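Local coordinates for protein HTH-type dhaKLM operon transcriptional activator DhaS (Lactococcus lactis, PDB 2IU5) that activates transcription of the dhaKLM operon in complex with DhaQ in response to dihydroxyacetone, binding an inverted repeat that partly overlaps the -35 promoter element, at residues 111-123 and 145-158. The protein carries 1 engineered substitution. Sequence-based numbering, arbitrary orientation.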
loop_
_atom_site.group_PDB
_atom_site.type_symbol
_atom_site.label_atom_id
_atom_site.label_comp_id
_atom_site.label_asym_id
_atom_site.label_seq_id
_atom_site.Cartn_x
_atom_site.Cartn_y
_atom_site.Cartn_z
ATOM N N GLU A 111 -1.796 -10.223 3.958
ATOM C CA GLU A 111 -1.450 -8.857 3.540
ATOM C C GLU A 111 -2.210 -7.851 4.397
ATOM O O GLU A 111 -1.692 -6.793 4.751
ATOM C CB GLU A 111 -1.816 -8.646 2.067
ATOM C CG GLU A 111 -1.584 -7.230 1.542
ATOM C CD GLU A 111 -1.923 -7.092 0.064
ATOM O OE1 GLU A 111 -0.996 -7.123 -0.782
ATOM O OE2 GLU A 111 -3.122 -6.951 -0.263
ATOM N N HIS A 112 -3.446 -8.187 4.729
ATOM C CA HIS A 112 -4.271 -7.274 5.513
ATOM C C HIS A 112 -3.799 -7.205 6.954
ATOM O O HIS A 112 -3.720 -6.127 7.538
ATOM C CB HIS A 112 -5.738 -7.681 5.423
ATOM C CG HIS A 112 -6.215 -7.860 4.017
ATOM N ND1 HIS A 112 -6.110 -6.867 3.065
ATOM C CD2 HIS A 112 -6.797 -8.917 3.400
ATOM C CE1 HIS A 112 -6.608 -7.307 1.921
ATOM N NE2 HIS A 112 -7.032 -8.547 2.098
ATOM N N PHE A 113 -3.484 -8.360 7.525
ATOM C CA PHE A 113 -2.883 -8.402 8.845
ATOM C C PHE A 113 -1.577 -7.590 8.857
ATOM O O PHE A 113 -1.301 -6.841 9.790
ATOM C CB PHE A 113 -2.626 -9.857 9.236
ATOM C CG PHE A 113 -1.945 -9.984 10.550
ATOM C CD1 PHE A 113 -2.679 -10.038 11.730
ATOM C CD2 PHE A 113 -0.563 -10.039 10.605
ATOM C CE1 PHE A 113 -2.029 -10.152 12.955
ATOM C CE2 PHE A 113 0.091 -10.151 11.818
ATOM C CZ PHE A 113 -0.639 -10.208 12.991
ATOM N N PHE A 114 -0.777 -7.746 7.806
ATOM C CA PHE A 114 0.569 -7.140 7.730
ATOM C C PHE A 114 0.383 -5.611 7.747
ATOM O O PHE A 114 1.100 -4.883 8.457
ATOM C CB PHE A 114 1.245 -7.625 6.445
ATOM C CG PHE A 114 2.730 -7.371 6.356
ATOM C CD1 PHE A 114 3.633 -7.803 7.331
ATOM C CD2 PHE A 114 3.223 -6.683 5.253
ATOM C CE1 PHE A 114 5.010 -7.541 7.192
ATOM C CE2 PHE A 114 4.588 -6.422 5.109
ATOM C CZ PHE A 114 5.482 -6.850 6.075
ATOM N N LEU A 115 -0.587 -5.136 6.974
ATOM C CA LEU A 115 -0.845 -3.705 6.909
ATOM C C LEU A 115 -1.225 -3.194 8.287
ATOM O O LEU A 115 -0.749 -2.150 8.715
ATOM C CB LEU A 115 -1.917 -3.376 5.866
ATOM C CG LEU A 115 -2.368 -1.910 5.857
ATOM C CD1 LEU A 115 -1.207 -1.019 5.412
ATOM C CD2 LEU A 115 -3.570 -1.753 4.932
ATOM N N ILE A 116 -2.081 -3.937 8.977
ATOM C CA ILE A 116 -2.499 -3.538 10.321
ATOM C C ILE A 116 -1.288 -3.431 11.259
ATOM O O ILE A 116 -1.234 -2.523 12.096
ATOM C CB ILE A 116 -3.543 -4.504 10.860
ATOM C CG1 ILE A 116 -4.884 -4.283 10.147
ATOM C CG2 ILE A 116 -3.717 -4.261 12.356
ATOM C CD1 ILE A 116 -5.947 -5.320 10.492
ATOM N N GLN A 117 -0.321 -4.334 11.120
ATOM C CA GLN A 117 0.919 -4.253 11.915
ATOM C C GLN A 117 1.665 -2.935 11.700
ATOM O O GLN A 117 2.139 -2.297 12.653
ATOM C CB GLN A 117 1.818 -5.442 11.648
ATOM C CG GLN A 117 1.079 -6.764 11.859
ATOM C CD GLN A 117 0.207 -6.715 13.083
ATOM O OE1 GLN A 117 0.681 -6.516 14.215
ATOM N NE2 GLN A 117 -1.094 -6.897 12.882
ATOM N N TRP A 118 1.745 -2.540 10.434
ATOM C CA TRP A 118 2.389 -1.262 10.107
ATOM C C TRP A 118 1.594 -0.095 10.638
ATOM O O TRP A 118 2.176 0.909 11.085
ATOM C CB TRP A 118 2.671 -1.142 8.596
ATOM C CG TRP A 118 3.741 -2.102 8.187
ATOM C CD1 TRP A 118 3.593 -3.198 7.392
ATOM C CD2 TRP A 118 5.137 -2.063 8.556
ATOM N NE1 TRP A 118 4.793 -3.838 7.242
ATOM C CE2 TRP A 118 5.758 -3.171 7.944
ATOM C CE3 TRP A 118 5.914 -1.207 9.343
ATOM C CZ2 TRP A 118 7.117 -3.438 8.092
ATOM C CZ3 TRP A 118 7.273 -1.478 9.487
ATOM C CH2 TRP A 118 7.852 -2.583 8.866
ATOM N N GLU A 119 0.271 -0.214 10.595
ATOM C CA GLU A 119 -0.555 0.809 11.215
ATOM C C GLU A 119 -0.292 0.904 12.715
ATOM O O GLU A 119 -0.299 2.007 13.272
ATOM C CB GLU A 119 -2.026 0.613 10.874
ATOM C CG GLU A 119 -2.291 0.860 9.386
ATOM C CD GLU A 119 -3.724 0.671 8.975
ATOM O OE1 GLU A 119 -4.517 0.065 9.741
ATOM O OE2 GLU A 119 -4.045 1.144 7.857
ATOM N N ASN A 120 -0.059 -0.248 13.342
ATOM C CA ASN A 120 0.162 -0.249 14.788
ATOM C C ASN A 120 1.507 0.449 15.030
ATOM O O ASN A 120 1.639 1.227 15.973
ATOM C CB ASN A 120 0.175 -1.692 15.304
ATOM C CG ASN A 120 -1.231 -2.281 15.411
ATOM O OD1 ASN A 120 -2.227 -1.587 15.271
ATOM N ND2 ASN A 120 -1.294 -3.585 15.659
ATOM N N LEU A 121 2.488 0.171 14.172
ATOM C CA LEU A 121 3.789 0.842 14.297
ATOM C C LEU A 121 3.605 2.357 14.157
ATOM O O LEU A 121 4.115 3.124 14.979
ATOM C CB LEU A 121 4.789 0.299 13.275
ATOM C CG LEU A 121 6.136 1.030 13.359
ATOM C CD1 LEU A 121 6.807 0.997 14.731
ATOM C CD2 LEU A 121 7.084 0.634 12.260
ATOM N N LEU A 122 2.869 2.811 13.139
ATOM C CA LEU A 122 2.660 4.264 13.013
ATOM C C LEU A 122 1.943 4.886 14.220
ATOM O O LEU A 122 2.252 5.992 14.633
ATOM C CB LEU A 122 1.975 4.642 11.698
ATOM C CG LEU A 122 2.908 4.990 10.543
ATOM C CD1 LEU A 122 3.595 6.327 10.794
ATOM C CD2 LEU A 122 3.901 3.872 10.267
ATOM N N ASP A 123 0.983 4.156 14.788
ATOM C CA ASP A 123 0.288 4.623 15.980
ATOM C C ASP A 123 1.328 4.835 17.082
ATOM O O ASP A 123 1.255 5.837 17.792
ATOM C CB ASP A 123 -0.810 3.627 16.377
ATOM C CG ASP A 123 -2.041 3.735 15.474
ATOM O OD1 ASP A 123 -2.118 4.700 14.685
ATOM O OD2 ASP A 123 -2.923 2.859 15.555
ATOM N N ILE A 145 -1.565 10.705 8.371
ATOM C CA ILE A 145 -0.121 10.437 8.353
ATOM C C ILE A 145 0.138 8.953 8.644
ATOM O O ILE A 145 1.008 8.294 8.035
ATOM C CB ILE A 145 0.647 11.358 9.336
ATOM C CG1 ILE A 145 2.147 11.054 9.249
ATOM C CG2 ILE A 145 0.210 11.097 10.743
ATOM C CD1 ILE A 145 2.998 12.238 9.654
ATOM N N CYS A 146 -0.620 8.396 9.585
ATOM C CA CYS A 146 -0.437 6.982 9.905
ATOM C C CYS A 146 -0.825 6.070 8.748
ATOM O O CYS A 146 -0.086 5.149 8.397
ATOM C CB CYS A 146 -1.266 6.615 11.140
ATOM S SG CYS A 146 -0.604 7.379 12.655
ATOM N N ARG A 147 -1.987 6.317 8.152
ATOM C CA ARG A 147 -2.455 5.442 7.097
ATOM C C ARG A 147 -1.572 5.566 5.853
ATOM O O ARG A 147 -1.269 4.572 5.184
ATOM C CB ARG A 147 -3.903 5.725 6.779
ATOM C CG ARG A 147 -4.789 5.202 7.902
ATOM C CD ARG A 147 -6.247 5.379 7.508
ATOM N NE ARG A 147 -6.562 6.792 7.421
ATOM C CZ ARG A 147 -6.883 7.419 6.296
ATOM N NH1 ARG A 147 -6.930 6.741 5.158
ATOM N NH2 ARG A 147 -7.156 8.715 6.314
ATOM N N TYR A 148 -1.168 6.794 5.574
ATOM C CA TYR A 148 -0.312 7.061 4.407
ATOM C C TYR A 148 0.995 6.301 4.531
ATOM O O TYR A 148 1.377 5.539 3.636
ATOM C CB TYR A 148 -0.030 8.558 4.337
ATOM C CG TYR A 148 0.708 9.106 3.113
ATOM C CD1 TYR A 148 0.004 9.626 2.035
ATOM C CD2 TYR A 148 2.094 9.108 3.068
ATOM C CE1 TYR A 148 0.672 10.130 0.931
ATOM C CE2 TYR A 148 2.792 9.610 1.967
ATOM C CZ TYR A 148 2.059 10.119 0.911
ATOM O OH TYR A 148 2.709 10.625 -0.196
ATOM N N ASN A 149 1.702 6.505 5.635
ATOM C CA ASN A 149 2.973 5.835 5.836
ATOM C C ASN A 149 2.887 4.331 6.059
ATOM O O ASN A 149 3.758 3.593 5.588
ATOM C CB ASN A 149 3.760 6.576 6.911
ATOM C CG ASN A 149 4.236 7.907 6.399
ATOM O OD1 ASN A 149 5.206 7.949 5.654
ATOM N ND2 ASN A 149 3.564 8.986 6.775
ATOM N N ALA A 150 1.864 3.863 6.764
ATOM C CA ALA A 150 1.703 2.423 6.957
ATOM C C ALA A 150 1.570 1.760 5.582
ATOM O O ALA A 150 2.159 0.689 5.320
ATOM C CB ALA A 150 0.485 2.175 7.826
ATOM N N ALA A 151 0.806 2.386 4.694
ATOM C CA ALA A 151 0.565 1.801 3.369
ATOM C C ALA A 151 1.855 1.742 2.569
ATOM O O ALA A 151 2.129 0.739 1.895
ATOM C CB ALA A 151 -0.506 2.587 2.599
ATOM N N ALA A 152 2.631 2.812 2.647
ATOM C CA ALA A 152 3.924 2.861 1.948
ATOM C C ALA A 152 4.860 1.786 2.471
ATOM O O ALA A 152 5.415 1.011 1.695
ATOM C CB ALA A 152 4.568 4.218 2.099
ATOM N N ILE A 153 5.041 1.728 3.780
ATOM C CA ILE A 153 5.977 0.760 4.320
ATOM C C ILE A 153 5.475 -0.668 4.101
ATOM O O ILE A 153 6.270 -1.569 3.828
ATOM C CB ILE A 153 6.297 1.048 5.784
ATOM C CG1 ILE A 153 6.845 2.474 5.945
ATOM C CG2 ILE A 153 7.262 -0.018 6.288
ATOM C CD1 ILE A 153 6.781 3.015 7.384
ATOM N N CYS A 154 4.166 -0.888 4.207
ATOM C CA CYS A 154 3.618 -2.216 3.974
ATOM C C CYS A 154 3.965 -2.681 2.560
ATOM O O CYS A 154 4.413 -3.814 2.342
ATOM C CB CYS A 154 2.102 -2.176 4.178
ATOM S SG CYS A 154 1.286 -3.757 3.920
ATOM N N ALA A 155 3.759 -1.800 1.583
ATOM C CA ALA A 155 3.971 -2.152 0.183
ATOM C C ALA A 155 5.446 -2.431 -0.109
ATOM O O ALA A 155 5.789 -3.390 -0.803
ATOM C CB ALA A 155 3.471 -1.027 -0.720
ATOM N N ILE A 156 6.310 -1.579 0.426
ATOM C CA ILE A 156 7.740 -1.670 0.170
ATOM C C ILE A 156 8.289 -2.941 0.819
ATOM O O ILE A 156 9.066 -3.670 0.198
ATOM C CB ILE A 156 8.472 -0.453 0.738
ATOM C CG1 ILE A 156 8.144 0.795 -0.092
ATOM C CG2 ILE A 156 9.963 -0.728 0.810
ATOM C CD1 ILE A 156 8.725 0.769 -1.460
ATOM N N THR A 157 7.887 -3.210 2.051
ATOM C CA THR A 157 8.448 -4.365 2.761
ATOM C C THR A 157 7.885 -5.676 2.233
ATOM O O THR A 157 8.621 -6.650 2.085
ATOM C CB THR A 157 8.281 -4.262 4.289
ATOM O OG1 THR A 157 6.887 -4.187 4.612
ATOM C CG2 THR A 157 9.020 -3.056 4.821
ATOM N N ARG A 158 6.587 -5.722 1.926
ATOM C CA ARG A 158 6.051 -6.892 1.232
ATOM C C ARG A 158 6.813 -7.200 -0.053
ATOM O O ARG A 158 7.198 -8.344 -0.296
ATOM C CB ARG A 158 4.561 -6.727 0.910
ATOM C CG ARG A 158 4.012 -7.901 0.083
ATOM C CD ARG A 158 2.511 -7.760 -0.206
ATOM N NE ARG A 158 1.998 -8.770 -1.133
ATOM C CZ ARG A 158 2.109 -8.716 -2.459
ATOM N NH1 ARG A 158 2.721 -7.695 -3.052
ATOM N NH2 ARG A 158 1.599 -9.696 -3.200
HETATM O O HOH W 1 -2.978 2.337 5.407
#
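Trp118 and Ile153 meet at the heart of a knobs-into-holes packing between two helices of the TetR-type C-terminal domain, a worked example of how one helix pair can be apolar within and more polar at its margin. The axes of segments 111-123 and 145-158 come within 8.4 Å, their N-to-C directions 131° apart. The indole fits among Ala150, Ile153, Cys154 and Thr157; with CG beside its own backbone N (chi1 -69°), it lays one face over Ile153 CG2, a CH-pi contact 3.4 Å from the six-membered-ring centroid. Leu86, Leu89 and Leu93 of helix 82-95 also pack against this ring. Replacing Trp118 by alanine is likely to open a gap here and leave Ile153 CG2 without its aromatic face. Leu122 is a second knob, its CB 3.8 Å from Cys146 CB, while Cys154 SG makes an oblique sulfur-aromatic contact with the Phe114 ring. The margin is looser. There Glu111 OE1 stands over the guanidinium face of Arg158, 3.4 Å from NE, a salt bridge of charges alone. Further along, Glu119 packs its CG 3.4 Å from Ala150 CB, and one water donates to both Glu119 OE2, at 2.9 Å, and Arg147 O, at 2.8 Å.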